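PDB 4HWV: pectate lyase/Amb allergen from Acidovorax citrulli, which probably cleaves pectate, the polygalacturonate of plant cell walls, by calcium-dependent elimination, as other lyases of polysaccharide lyase family 1 do. Local coordinates for residues G22-G30 with H286-N294; W134-E145 with Q211-G220. All blocks are in the same frame, centred on the assembly; numbering follows the deposited sequence.

Contact 1 (G22-G30 with H286-N294); sequences GATGWASHG and HGNYVTLSN
Tyr289 lies against the 3-10 turn at Trp26-Ser28 with the CD1-CE1 side of its ring: CE1 approaches Trp26 CE3 at 3.7 Å, and the two ring planes meet obliquely at 64°. CE1 also reaches His29 CD2 at 3.8 Å. The imidazole is nearly parallel to the phenol ring but slid so far along it that they barely overlap, so the three rings make an aromatic cluster rather than a stack. On the backbone side, Ala27 CA makes a CH...O contact with Tyr289 O at 3.4 Å.

Two residues on, beyond the corner at Tyr289, the Thr291 hydroxyl bridges two backbone groups of the loop. Its OG1, anti to its own carbonyl carbon (chi1 -67°), donates to Thr24 O at 2.6 Å and accepts from Ala27 N at 3.1 Å through a nearly straight N-H (168°). Thr24 OG1 bonds instead to His327, and His29 ND1 to the carbonyl of Phe459. The N-terminal loop is thereby laid over strand 290-293 of the right-handed parallel beta-helix. The chemistry implies that one buried hydroxyl, spending its donor and acceptor sides on Thr24 O and Ala27 N, pairs both beside the Trp26, His29 and Tyr289 cluster.

Contact 2 (W134-E145 with Q211-G220); sequences WGNARTVSGKPE and QWDPTDSSDG
Pro214 packs against the end of helix 131-134 and the loop after it. Its CG meets Trp134 CD1 at 3.6 Å, CB rests on Gly135 O, and CD packs against Val140 CG1, also at 3.6 Å, the two side chains crossing at about a right angle. Next to the proline, Thr215 CG2 lies over Asn136 O. The Pro214 carbonyl accepts from Asn136 ND2 at 3.0 Å, an almost straight bond (176°) in the plane of the amide, while Asn136 OD1 is taken by His263. Water 1 links Gly135 O to Trp212 NE1, and water 3 joins Val140 N to Trp212 O.

At the far end Gln211 NE2 donates to Glu145 OE2 at 2.9 Å, approaching from above the carboxylate plane. Glu145 starts with CG anti to its backbone N (chi1 167°) and then bends at the next bond; Arg148 forms a salt bridge to the same oxygen, and Tyr125 bonds to OE1.

A second shell sets these groups. Trp134 NE1 donates to Arg138 O at 3.1 Å, and the Arg138 guanidinium lies over the indole face. Asp213 OD1 accepts from Thr215 N, which makes an Asx turn next to Pro214, and also from Thr215 OG1. The chemistry implies an apolar meeting at Pro214 with polar pairing around it: Asn136 ND2 serves Pro214 O, and water serves Gly135 O, Val140 N and Trp212 O.

How the contacts relate
Contact 1 and contact 2 illustrate two ways of dressing a beta-helix. Residues 22-30 lie on a strand of the solenoid itself, whereas 134-145 and 211-220 join two excursions from it. Their centres are 38 Å apart, on opposite sides of the chain's centre, and their nearest atoms remain about 21 Å apart. In sequence, both segments of contact 2 fall between those of contact 1. The calcium ion, held by Asp227, Asp278 and Asp282, is comparably distant from each: about 13 Å from the side chain of Val290 in contact 1 and about 13 Å from that of Gln211 in contact 2. Neither contact supplies a calcium ligand.

Contact 1 (G22-G30 with H286-N294)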
# COMPACT_ATOMS: atom_id res chain seq x y z
N GLY A 22 24.99 -7.64 -20.19
CA GLY A 22 25.49 -7.82 -18.84
C GLY A 22 25.05 -9.09 -18.16
O GLY A 22 25.43 -9.34 -17.01
N ALA A 23 24.25 -9.92 -18.83
CA ALA A 23 23.78 -11.16 -18.22
C ALA A 23 24.94 -12.00 -17.67
O ALA A 23 25.99 -12.13 -18.29
CB ALA A 23 22.95 -11.97 -19.22
N THR A 24 24.71 -12.53 -16.48
CA THR A 24 25.65 -13.39 -15.78
C THR A 24 24.93 -14.67 -15.38
O THR A 24 23.73 -14.82 -15.64
CB THR A 24 26.10 -12.69 -14.48
OG1 THR A 24 24.93 -12.21 -13.81
CG2 THR A 24 27.05 -11.54 -14.77
N GLY A 25 25.63 -15.59 -14.73
CA GLY A 25 25.00 -16.81 -14.23
C GLY A 25 24.43 -17.69 -15.33
O GLY A 25 24.93 -17.70 -16.45
N TRP A 26 23.40 -18.47 -15.01
CA TRP A 26 22.92 -19.43 -15.98
C TRP A 26 22.42 -18.77 -17.27
O TRP A 26 22.52 -19.36 -18.34
CB TRP A 26 21.81 -20.27 -15.36
CG TRP A 26 22.22 -21.47 -14.57
CD1 TRP A 26 21.86 -21.76 -13.28
CD2 TRP A 26 22.97 -22.61 -15.03
NE1 TRP A 26 22.34 -22.99 -12.91
CE2 TRP A 26 23.01 -23.55 -13.96
CE3 TRP A 26 23.59 -22.95 -16.25
CZ2 TRP A 26 23.66 -24.78 -14.07
CZ3 TRP A 26 24.22 -24.18 -16.35
CH2 TRP A 26 24.25 -25.07 -15.27
N ALA A 27 21.89 -17.55 -17.19
CA ALA A 27 21.45 -16.84 -18.40
C ALA A 27 22.60 -16.55 -19.37
O ALA A 27 22.37 -16.24 -20.54
CB ALA A 27 20.74 -15.54 -18.04
N SER A 28 23.84 -16.61 -18.88
CA SER A 28 25.01 -16.36 -19.73
C SER A 28 25.60 -17.64 -20.32
O SER A 28 26.54 -17.59 -21.11
CB SER A 28 26.08 -15.59 -18.96
OG SER A 28 26.77 -16.41 -18.02
N HIS A 29 25.06 -18.80 -19.95
CA HIS A 29 25.63 -20.07 -20.38
C HIS A 29 25.04 -20.48 -21.72
O HIS A 29 23.87 -20.27 -21.95
CB HIS A 29 25.33 -21.13 -19.32
CG HIS A 29 25.88 -22.47 -19.68
ND1 HIS A 29 27.18 -22.85 -19.39
CD2 HIS A 29 25.34 -23.50 -20.38
CE1 HIS A 29 27.39 -24.07 -19.87
NE2 HIS A 29 26.30 -24.48 -20.48
N GLY A 30 25.85 -21.05 -22.60
CA GLY A 30 25.37 -21.39 -23.93
C GLY A 30 25.27 -20.15 -24.80
O GLY A 30 26.16 -19.31 -24.79
N HIS A 286 9.33 -25.72 -18.47
CA HIS A 286 10.54 -25.62 -19.31
C HIS A 286 11.25 -24.28 -19.21
O HIS A 286 12.07 -23.95 -20.05
CB HIS A 286 10.25 -26.00 -20.76
CG HIS A 286 10.01 -27.46 -20.95
ND1 HIS A 286 10.10 -28.07 -22.19
CD2 HIS A 286 9.69 -28.44 -20.08
CE1 HIS A 286 9.84 -29.36 -22.06
NE2 HIS A 286 9.59 -29.61 -20.79
N GLY A 287 10.96 -23.50 -18.18
CA GLY A 287 11.78 -22.33 -17.89
C GLY A 287 13.20 -22.78 -17.63
O GLY A 287 13.43 -23.77 -16.92
N ASN A 288 14.17 -22.08 -18.20
CA ASN A 288 15.55 -22.55 -18.06
C ASN A 288 16.53 -21.44 -18.37
O ASN A 288 16.21 -20.51 -19.11
CB ASN A 288 15.80 -23.74 -19.00
CG ASN A 288 16.91 -24.64 -18.52
OD1 ASN A 288 17.34 -24.57 -17.37
ND2 ASN A 288 17.39 -25.51 -19.41
N TYR A 289 17.73 -21.54 -17.79
CA TYR A 289 18.78 -20.53 -17.99
C TYR A 289 18.29 -19.13 -17.63
O TYR A 289 18.33 -18.20 -18.45
CB TYR A 289 19.38 -20.61 -19.40
CG TYR A 289 19.99 -21.95 -19.73
CD1 TYR A 289 21.15 -22.39 -19.09
CD2 TYR A 289 19.44 -22.78 -20.70
CE1 TYR A 289 21.72 -23.62 -19.40
CE2 TYR A 289 20.01 -24.01 -21.01
CZ TYR A 289 21.15 -24.42 -20.35
OH TYR A 289 21.72 -25.63 -20.66
N VAL A 290 17.89 -18.97 -16.37
CA VAL A 290 17.34 -17.71 -15.89
C VAL A 290 18.29 -17.16 -14.85
O VAL A 290 18.72 -17.88 -13.95
CB VAL A 290 15.97 -17.96 -15.23
CG1 VAL A 290 15.35 -16.65 -14.74
CG2 VAL A 290 15.05 -18.71 -16.21
N THR A 291 18.58 -15.87 -14.95
CA THR A 291 19.33 -15.17 -13.90
C THR A 291 18.53 -13.99 -13.39
O THR A 291 18.06 -13.16 -14.19
CB THR A 291 20.70 -14.69 -14.41
OG1 THR A 291 21.49 -15.85 -14.68
CG2 THR A 291 21.40 -13.82 -13.36
N LEU A 292 18.39 -13.91 -12.07
CA LEU A 292 17.80 -12.75 -11.41
C LEU A 292 18.91 -12.07 -10.62
O LEU A 292 19.41 -12.63 -9.64
CB LEU A 292 16.65 -13.17 -10.48
CG LEU A 292 15.53 -13.94 -11.16
CD1 LEU A 292 15.74 -15.44 -11.05
CD2 LEU A 292 14.19 -13.55 -10.57
N SER A 293 19.32 -10.88 -11.06
CA SER A 293 20.47 -10.19 -10.48
C SER A 293 20.10 -8.77 -10.07
O SER A 293 19.36 -8.07 -10.77
CB SER A 293 21.62 -10.16 -11.50
OG SER A 293 21.19 -9.61 -12.74
N ASN A 294 20.62 -8.35 -8.92
CA ASN A 294 20.58 -6.94 -8.53
C ASN A 294 19.16 -6.37 -8.43
O ASN A 294 18.95 -5.19 -8.69
CB ASN A 294 21.40 -6.09 -9.52
CG ASN A 294 22.78 -6.67 -9.76
OD1 ASN A 294 23.52 -6.93 -8.80
ND2 ASN A 294 23.14 -6.88 -11.03

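Contact 2 (W134-E145 with Q211-G220)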
# COMPACT_ATOMS: atom_id res chain seq x y z
N TRP A 134 -19.49 -27.15 2.99
CA TRP A 134 -19.00 -27.98 1.88
C TRP A 134 -18.14 -29.13 2.36
O TRP A 134 -18.00 -30.14 1.67
CB TRP A 134 -18.18 -27.11 0.93
CG TRP A 134 -17.79 -27.79 -0.35
CD1 TRP A 134 -16.59 -28.38 -0.63
CD2 TRP A 134 -18.59 -27.93 -1.53
NE1 TRP A 134 -16.60 -28.89 -1.91
CE2 TRP A 134 -17.82 -28.64 -2.48
CE3 TRP A 134 -19.90 -27.56 -1.86
CZ2 TRP A 134 -18.31 -28.97 -3.76
CZ3 TRP A 134 -20.38 -27.89 -3.14
CH2 TRP A 134 -19.59 -28.58 -4.07
N GLY A 135 -17.54 -28.98 3.54
CA GLY A 135 -16.53 -29.90 4.00
C GLY A 135 -15.23 -29.78 3.23
O GLY A 135 -15.00 -28.80 2.48
N ASN A 136 -14.38 -30.79 3.39
CA ASN A 136 -13.03 -30.76 2.84
C ASN A 136 -12.70 -32.00 2.02
O ASN A 136 -11.53 -32.25 1.68
CB ASN A 136 -12.03 -30.59 3.97
CG ASN A 136 -12.22 -29.28 4.70
OD1 ASN A 136 -12.95 -29.20 5.70
ND2 ASN A 136 -11.58 -28.23 4.20
N ALA A 137 -13.73 -32.76 1.68
CA ALA A 137 -13.54 -34.04 1.01
C ALA A 137 -13.50 -33.95 -0.50
O ALA A 137 -13.16 -34.94 -1.16
CB ALA A 137 -14.60 -35.04 1.46
N ARG A 138 -13.83 -32.79 -1.05
CA ARG A 138 -13.77 -32.63 -2.49
C ARG A 138 -13.56 -31.17 -2.84
O ARG A 138 -13.84 -30.28 -2.04
CB ARG A 138 -15.06 -33.14 -3.14
CG ARG A 138 -16.31 -32.41 -2.68
CD ARG A 138 -17.58 -33.00 -3.29
NE ARG A 138 -18.77 -32.32 -2.80
CZ ARG A 138 -19.87 -32.11 -3.52
NH1 ARG A 138 -19.94 -32.53 -4.77
NH2 ARG A 138 -20.90 -31.48 -2.98
N THR A 139 -13.04 -30.96 -4.04
CA THR A 139 -12.86 -29.63 -4.59
C THR A 139 -14.22 -28.97 -4.83
O THR A 139 -15.25 -29.65 -4.85
CB THR A 139 -12.09 -29.72 -5.90
OG1 THR A 139 -12.77 -30.64 -6.77
CG2 THR A 139 -10.67 -30.25 -5.64
N VAL A 140 -14.24 -27.65 -4.98
CA VAL A 140 -15.50 -26.96 -5.18
C VAL A 140 -16.01 -27.14 -6.59
O VAL A 140 -15.23 -27.29 -7.54
CB VAL A 140 -15.42 -25.45 -4.81
CG1 VAL A 140 -15.07 -25.28 -3.34
CG2 VAL A 140 -14.40 -24.73 -5.69
N SER A 141 -17.34 -27.11 -6.73
CA SER A 141 -17.98 -27.22 -8.03
C SER A 141 -19.36 -26.57 -7.92
O SER A 141 -19.81 -26.26 -6.82
CB SER A 141 -18.13 -28.68 -8.44
OG SER A 141 -19.09 -29.33 -7.61
N GLY A 142 -20.03 -26.38 -9.04
CA GLY A 142 -21.36 -25.81 -9.01
C GLY A 142 -21.38 -24.34 -9.39
O GLY A 142 -20.35 -23.73 -9.72
N LYS A 143 -22.56 -23.75 -9.29
CA LYS A 143 -22.84 -22.45 -9.86
C LYS A 143 -21.93 -21.31 -9.36
O LYS A 143 -21.37 -20.61 -10.19
CB LYS A 143 -24.33 -22.12 -9.69
CG LYS A 143 -24.70 -20.69 -10.04
CD LYS A 143 -26.20 -20.50 -9.94
CE LYS A 143 -26.58 -19.05 -10.12
NZ LYS A 143 -28.06 -18.92 -10.07
N PRO A 144 -21.77 -21.10 -8.04
CA PRO A 144 -20.92 -19.96 -7.67
C PRO A 144 -19.47 -20.16 -8.11
O PRO A 144 -18.83 -19.18 -8.49
CB PRO A 144 -21.05 -19.89 -6.14
CG PRO A 144 -22.31 -20.65 -5.82
CD PRO A 144 -22.43 -21.72 -6.87
N GLU A 145 -18.96 -21.38 -8.07
CA GLU A 145 -17.60 -21.63 -8.54
C GLU A 145 -17.47 -21.43 -10.05
O GLU A 145 -16.51 -20.85 -10.53
CB GLU A 145 -17.12 -23.02 -8.10
CG GLU A 145 -15.84 -23.48 -8.81
CD GLU A 145 -14.60 -22.63 -8.49
OE1 GLU A 145 -14.62 -21.75 -7.58
OE2 GLU A 145 -13.57 -22.88 -9.16
N GLN A 211 -9.63 -18.66 -5.55
CA GLN A 211 -10.45 -19.85 -5.42
C GLN A 211 -10.21 -20.46 -4.06
O GLN A 211 -9.07 -20.57 -3.61
CB GLN A 211 -10.05 -20.86 -6.49
CG GLN A 211 -10.87 -22.15 -6.47
CD GLN A 211 -10.22 -23.24 -7.29
OE1 GLN A 211 -9.07 -23.61 -7.03
NE2 GLN A 211 -10.93 -23.73 -8.31
N TRP A 212 -11.29 -20.89 -3.42
CA TRP A 212 -11.15 -21.69 -2.21
C TRP A 212 -10.98 -23.16 -2.61
O TRP A 212 -11.83 -23.72 -3.31
CB TRP A 212 -12.36 -21.53 -1.30
CG TRP A 212 -12.33 -22.44 -0.10
CD1 TRP A 212 -13.17 -23.49 0.14
CD2 TRP A 212 -11.45 -22.37 1.03
NE1 TRP A 212 -12.85 -24.09 1.34
CE2 TRP A 212 -11.81 -23.42 1.91
CE3 TRP A 212 -10.39 -21.52 1.39
CZ2 TRP A 212 -11.13 -23.65 3.11
CZ3 TRP A 212 -9.72 -21.75 2.59
CH2 TRP A 212 -10.09 -22.82 3.44
N ASP A 213 -9.88 -23.78 -2.22
CA ASP A 213 -9.69 -25.20 -2.48
C ASP A 213 -9.76 -25.91 -1.15
O ASP A 213 -8.79 -25.90 -0.39
CB ASP A 213 -8.35 -25.49 -3.15
CG ASP A 213 -8.14 -26.97 -3.44
OD1 ASP A 213 -8.95 -27.83 -3.01
OD2 ASP A 213 -7.14 -27.29 -4.11
N PRO A 214 -10.91 -26.55 -0.85
CA PRO A 214 -11.08 -27.24 0.44
C PRO A 214 -10.04 -28.32 0.71
O PRO A 214 -9.81 -28.66 1.87
CB PRO A 214 -12.47 -27.90 0.32
CG PRO A 214 -13.18 -27.11 -0.75
CD PRO A 214 -12.11 -26.64 -1.71
N THR A 215 -9.44 -28.88 -0.34
CA THR A 215 -8.52 -30.01 -0.20
C THR A 215 -7.06 -29.59 -0.08
O THR A 215 -6.21 -30.40 0.27
CB THR A 215 -8.68 -31.03 -1.37
OG1 THR A 215 -8.18 -30.48 -2.60
CG2 THR A 215 -10.15 -31.42 -1.55
N ASP A 216 -6.76 -28.33 -0.36
CA ASP A 216 -5.36 -27.87 -0.34
C ASP A 216 -4.84 -27.89 1.10
O ASP A 216 -5.43 -27.28 1.98
CB ASP A 216 -5.27 -26.46 -0.93
CG ASP A 216 -3.85 -25.95 -1.04
OD1 ASP A 216 -2.94 -26.41 -0.33
OD2 ASP A 216 -3.65 -25.04 -1.86
N SER A 217 -3.75 -28.60 1.34
CA SER A 217 -3.19 -28.74 2.68
C SER A 217 -4.18 -29.40 3.65
O SER A 217 -4.09 -29.22 4.86
CB SER A 217 -2.67 -27.40 3.21
OG SER A 217 -1.80 -26.81 2.27
N SER A 218 -5.12 -30.15 3.07
CA SER A 218 -6.18 -30.90 3.77
C SER A 218 -7.27 -30.05 4.41
O SER A 218 -8.46 -30.37 4.29
CB SER A 218 -5.59 -31.90 4.77
OG SER A 218 -4.84 -32.87 4.06
N ASP A 219 -6.88 -28.96 5.08
CA ASP A 219 -7.85 -28.07 5.70
C ASP A 219 -8.38 -27.02 4.74
O ASP A 219 -9.40 -26.40 5.00
CB ASP A 219 -7.20 -27.34 6.88
CG ASP A 219 -6.84 -28.26 8.01
OD1 ASP A 219 -7.55 -29.26 8.23
OD2 ASP A 219 -5.84 -27.97 8.68
N GLY A 220 -7.67 -26.80 3.64
CA GLY A 220 -8.09 -25.82 2.66
C GLY A 220 -7.26 -24.54 2.62
O GLY A 220 -6.70 -24.09 3.63
O HOH W 1 -14.71 -25.98 2.47
O HOH W 2 -9.10 -32.35 2.29
O HOH W 3 -11.57 -26.36 -5.05